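Local coordinates for protein chaperone SYCD (Yersinia enterocolitica, PDB 2VGX) that serves as a type III secretion chaperone for translocator proteins and probably modulates expression of the yop operon, at residues B[95-100]-B[133-138]; B[16-21]-B[52-57]. All blocks are in the same frame, centred on the assembly; numbering follows the deposited sequence.

Interaction 1: B[95-100]-B[133-138]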
# COMPACT_ATOMS: atom_id res chain seq x y z
N ALA B 95 19.80 0.72 15.46
CA ALA B 95 20.82 1.52 14.78
C ALA B 95 22.21 1.28 15.40
O ALA B 95 23.19 1.19 14.67
CB ALA B 95 20.49 3.01 14.84
N ALA B 96 22.29 1.21 16.73
CA ALA B 96 23.58 0.90 17.40
C ALA B 96 24.13 -0.42 16.87
O ALA B 96 25.32 -0.54 16.61
CB ALA B 96 23.39 0.85 18.90
N GLU B 97 23.26 -1.41 16.68
CA GLU B 97 23.64 -2.73 16.18
C GLU B 97 24.23 -2.64 14.78
O GLU B 97 25.25 -3.27 14.49
CB GLU B 97 22.45 -3.71 16.20
CG GLU B 97 22.01 -4.25 17.58
CD GLU B 97 20.95 -5.32 17.44
OE1 GLU B 97 19.97 -5.12 16.66
OE2 GLU B 97 21.10 -6.38 18.08
N CYS B 98 23.59 -1.87 13.90
CA CYS B 98 24.12 -1.65 12.54
C CYS B 98 25.42 -0.83 12.54
O CYS B 98 26.33 -1.09 11.74
CB CYS B 98 23.06 -0.93 11.68
SG CYS B 98 21.51 -1.86 11.61
N LEU B 99 25.51 0.17 13.42
CA LEU B 99 26.71 1.00 13.54
C LEU B 99 27.98 0.21 13.92
O LEU B 99 29.09 0.52 13.47
CB LEU B 99 26.48 2.13 14.54
CG LEU B 99 25.61 3.26 13.98
CD1 LEU B 99 25.10 4.22 15.05
CD2 LEU B 99 26.36 4.01 12.89
N LEU B 100 27.80 -0.80 14.74
CA LEU B 100 28.89 -1.69 15.12
C LEU B 100 29.42 -2.48 13.92
O LEU B 100 30.62 -2.76 13.83
CB LEU B 100 28.41 -2.63 16.20
CG LEU B 100 28.25 -1.99 17.58
CD1 LEU B 100 27.60 -3.00 18.50
CD2 LEU B 100 29.58 -1.47 18.14
N SER B 133 23.07 -3.16 28.47
CA SER B 133 24.18 -3.08 29.43
C SER B 133 25.34 -3.95 29.01
O SER B 133 26.50 -3.57 29.18
CB SER B 133 23.71 -3.50 30.83
OG SER B 133 22.72 -2.61 31.30
N SER B 134 25.01 -5.11 28.48
CA SER B 134 25.98 -6.09 28.03
C SER B 134 26.79 -5.50 26.88
O SER B 134 28.03 -5.55 26.89
CB SER B 134 25.24 -7.37 27.63
OG SER B 134 26.12 -8.41 27.28
N MET B 135 26.10 -4.91 25.89
CA MET B 135 26.77 -4.28 24.75
C MET B 135 27.62 -3.07 25.12
O MET B 135 28.67 -2.89 24.55
CB MET B 135 25.76 -3.90 23.66
CG MET B 135 25.04 -5.12 23.13
SD MET B 135 23.58 -4.67 22.16
CE MET B 135 24.36 -3.76 20.82
N LEU B 136 27.17 -2.24 26.05
CA LEU B 136 27.92 -1.08 26.50
C LEU B 136 29.21 -1.49 27.19
O LEU B 136 30.26 -0.87 27.00
CB LEU B 136 27.08 -0.23 27.47
CG LEU B 136 26.06 0.72 26.79
CD1 LEU B 136 25.11 1.29 27.85
CD2 LEU B 136 26.80 1.83 26.05
N GLU B 137 29.11 -2.53 28.00
CA GLU B 137 30.29 -3.07 28.66
C GLU B 137 31.29 -3.62 27.64
O GLU B 137 32.48 -3.35 27.74
CB GLU B 137 29.87 -4.14 29.65
CG GLU B 137 31.02 -4.89 30.22
CD GLU B 137 30.60 -5.66 31.44
OE1 GLU B 137 29.92 -6.71 31.28
OE2 GLU B 137 30.95 -5.20 32.55
N ALA B 138 30.80 -4.38 26.67
CA ALA B 138 31.64 -4.94 25.61
C ALA B 138 32.40 -3.87 24.81
O ALA B 138 33.60 -4.02 24.56
CB ALA B 138 30.81 -5.82 24.68
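M135 makes a small apolar bridge to E97 and L100, a surface contact between helices 128-138 and 90-100 with its centre about 17 Å from the centre of the chain. The backbones stay well apart, the CA atoms of E97 and M135 separated by 9.3 Å, and the thioether chain spans the interval. Its terminal methyl does all the touching: CE of M135 lies 4.0 Å from CG of E97 and 4.1 Å from CD1 of L100. The chain leaves M135 nearly straight through chi2 and then turns about the CG-SD bond (chi3 63°), which directs the methyl toward helix 90-100. The E97 and M135 side chains cross at about a right angle, and the methyl lies against the aliphatic part of E97. OE1 of E97 is hydrogen-bonded to H94 and Q66, while OE2 has a long, weak ion pair to R131, one turn before M135 on the same helix. Helix 105-119 packs against both helices, touching A96 and L100 on one and L136 on the other. Two helices running in the same general direction, both resting on the one that links them in sequence, are characteristic of the stacked helical layers of a tetratricopeptide repeat fold.

Interaction 2: B[16-21]-B[52-57]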
# COMPACT_ATOMS: atom_id res chain seq x y z
N ILE B 16 -7.23 7.26 2.43
CA ILE B 16 -6.27 6.36 3.03
C ILE B 16 -6.12 6.74 4.51
O ILE B 16 -5.74 7.87 4.80
CB ILE B 16 -4.90 6.53 2.36
CG1 ILE B 16 -5.00 6.45 0.82
CG2 ILE B 16 -3.85 5.58 2.98
CD1 ILE B 16 -5.31 5.14 0.31
N SER B 17 -6.42 5.82 5.43
CA SER B 17 -6.19 5.99 6.86
C SER B 17 -5.32 4.84 7.32
O SER B 17 -5.05 3.92 6.53
CB SER B 17 -7.54 5.95 7.60
OG SER B 17 -8.16 4.68 7.44
N SER B 18 -4.90 4.84 8.58
CA SER B 18 -4.17 3.68 9.11
C SER B 18 -4.99 2.39 8.95
O SER B 18 -4.43 1.33 8.69
CB SER B 18 -3.81 3.89 10.59
OG SER B 18 -2.89 4.97 10.68
N ASP B 19 -6.32 2.49 9.08
CA ASP B 19 -7.20 1.31 8.85
C ASP B 19 -7.05 0.71 7.46
O ASP B 19 -7.03 -0.52 7.31
CB ASP B 19 -8.67 1.66 9.11
CG ASP B 19 -8.97 1.90 10.58
OD1 ASP B 19 -8.25 1.35 11.46
OD2 ASP B 19 -9.94 2.63 10.86
N THR B 20 -6.94 1.57 6.43
CA THR B 20 -6.72 1.13 5.06
C THR B 20 -5.47 0.24 4.97
O THR B 20 -5.44 -0.68 4.15
CB THR B 20 -6.50 2.34 4.11
OG1 THR B 20 -7.49 3.37 4.37
CG2 THR B 20 -6.51 1.91 2.63
N LEU B 21 -4.47 0.51 5.81
CA LEU B 21 -3.13 -0.10 5.65
C LEU B 21 -2.88 -1.28 6.61
O LEU B 21 -1.85 -1.97 6.50
CB LEU B 21 -2.03 0.99 5.83
CG LEU B 21 -2.18 2.25 4.95
CD1 LEU B 21 -1.11 3.26 5.32
CD2 LEU B 21 -2.11 1.93 3.44
N HIS B 52 4.20 8.28 5.66
CA HIS B 52 5.58 8.49 6.08
C HIS B 52 5.74 9.11 7.46
O HIS B 52 6.84 9.51 7.83
CB HIS B 52 6.45 9.18 5.02
CG HIS B 52 6.17 10.63 4.84
ND1 HIS B 52 6.87 11.63 5.48
CD2 HIS B 52 5.26 11.26 4.06
CE1 HIS B 52 6.41 12.81 5.10
NE2 HIS B 52 5.43 12.61 4.25
N TYR B 53 4.65 9.15 8.21
CA TYR B 53 4.69 9.54 9.60
C TYR B 53 4.44 8.38 10.59
O TYR B 53 4.42 8.60 11.82
CB TYR B 53 3.71 10.70 9.87
CG TYR B 53 4.01 11.91 9.00
CD1 TYR B 53 5.20 12.58 9.14
CD2 TYR B 53 3.08 12.37 8.04
CE1 TYR B 53 5.51 13.69 8.34
CE2 TYR B 53 3.37 13.50 7.24
CZ TYR B 53 4.58 14.14 7.40
OH TYR B 53 4.90 15.22 6.62
N ASP B 54 4.25 7.17 10.09
CA ASP B 54 3.95 6.02 10.95
C ASP B 54 5.25 5.28 11.30
O ASP B 54 5.79 4.55 10.46
CB ASP B 54 2.97 5.05 10.25
CG ASP B 54 2.31 4.07 11.23
OD1 ASP B 54 2.99 3.56 12.16
OD2 ASP B 54 1.10 3.77 11.06
N SER B 55 5.73 5.44 12.55
CA SER B 55 7.01 4.86 12.98
C SER B 55 7.06 3.32 12.83
O SER B 55 8.15 2.76 12.63
CB SER B 55 7.30 5.25 14.45
OG SER B 55 6.34 4.67 15.33
N ARG B 56 5.91 2.64 12.94
CA ARG B 56 5.82 1.18 12.80
C ARG B 56 6.39 0.69 11.48
O ARG B 56 7.06 -0.35 11.42
CB ARG B 56 4.37 0.68 12.89
CG ARG B 56 3.67 0.93 14.24
CD ARG B 56 2.23 0.40 14.14
NE ARG B 56 1.47 1.07 13.07
CZ ARG B 56 0.37 0.56 12.51
NH1 ARG B 56 -0.12 -0.63 12.92
NH2 ARG B 56 -0.26 1.24 11.54
N PHE B 57 6.14 1.46 10.42
CA PHE B 57 6.61 1.11 9.07
C PHE B 57 8.10 1.26 8.89
O PHE B 57 8.71 0.45 8.15
CB PHE B 57 5.84 1.93 8.00
CG PHE B 57 4.32 1.79 8.10
CD1 PHE B 57 3.73 0.68 8.74
CD2 PHE B 57 3.49 2.78 7.55
CE1 PHE B 57 2.34 0.57 8.83
CE2 PHE B 57 2.10 2.68 7.62
CZ PHE B 57 1.51 1.57 8.25
O HOH W 1 -0.61 4.52 9.32
O HOH W 2 -2.21 0.26 9.85
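L21 and F57 form the apolar half of a contact, between the first turns of helices 18-33 and 55-67, whose polar half is largely water-mediated. CD1 of L21 approaches CE2 of F57 at 4.0 Å, obliquely to the ring, and the two side chains cross at about a right angle; both also reach L47 of helix 44-50. A face of the F57 ring is covered by D54, whose CG stands 3.8 Å above the plane, over the ring centre. D54 swings its carboxylate there with CG anti to the backbone N (chi1 -163°), a conformation that lets OD1 accept from R56 N and cap the helix. R56 returns side-on to the same carboxylate: NE meets OD1 of D54 at 3.1 Å and NH2 salt-bridges OD2 of D54 at 2.9 Å, both on syn sides. A salt bridge to E22 and a cation-pi contact with Y25, both on helix 18-33, further fix the guanidinium. Water joins the helix starts, one molecule bridging S18 OG (2.7 Å) and D54 OD2 (2.6 Å), another linking S18 O with R56 NH2. At the start of helix 18-33, S17 N donates almost linearly to T20 OG1 (174°), while the return bond from T20 N to S17 OG is weak. Two N-capped helices, one opened by a capping box, meeting beside the shorter helix 44-50 between them fit the tetratricopeptide repeat architecture.

How the interactions relate
The pair illustrates how one helical design accepts different chemistry at different positions. Interactions 1 and 2 share no helix, lie on opposite sides of the chain's centre with their centres about 30 Å apart, and follow one another in sequence. Each joins two helices across a third that both touch, 105-119 in interaction 1 and 44-50 in interaction 2. Interaction 1 involves the later turns of its helices, is a surface contact, and between its segments rests on van der Waals packing. Interaction 2 gathers helix N-termini, is partly buried, and sets an apolar pair beside two bridging waters; caps meet backbone NH groups at each helix start, and a D54-R56 salt bridge stays within one segment.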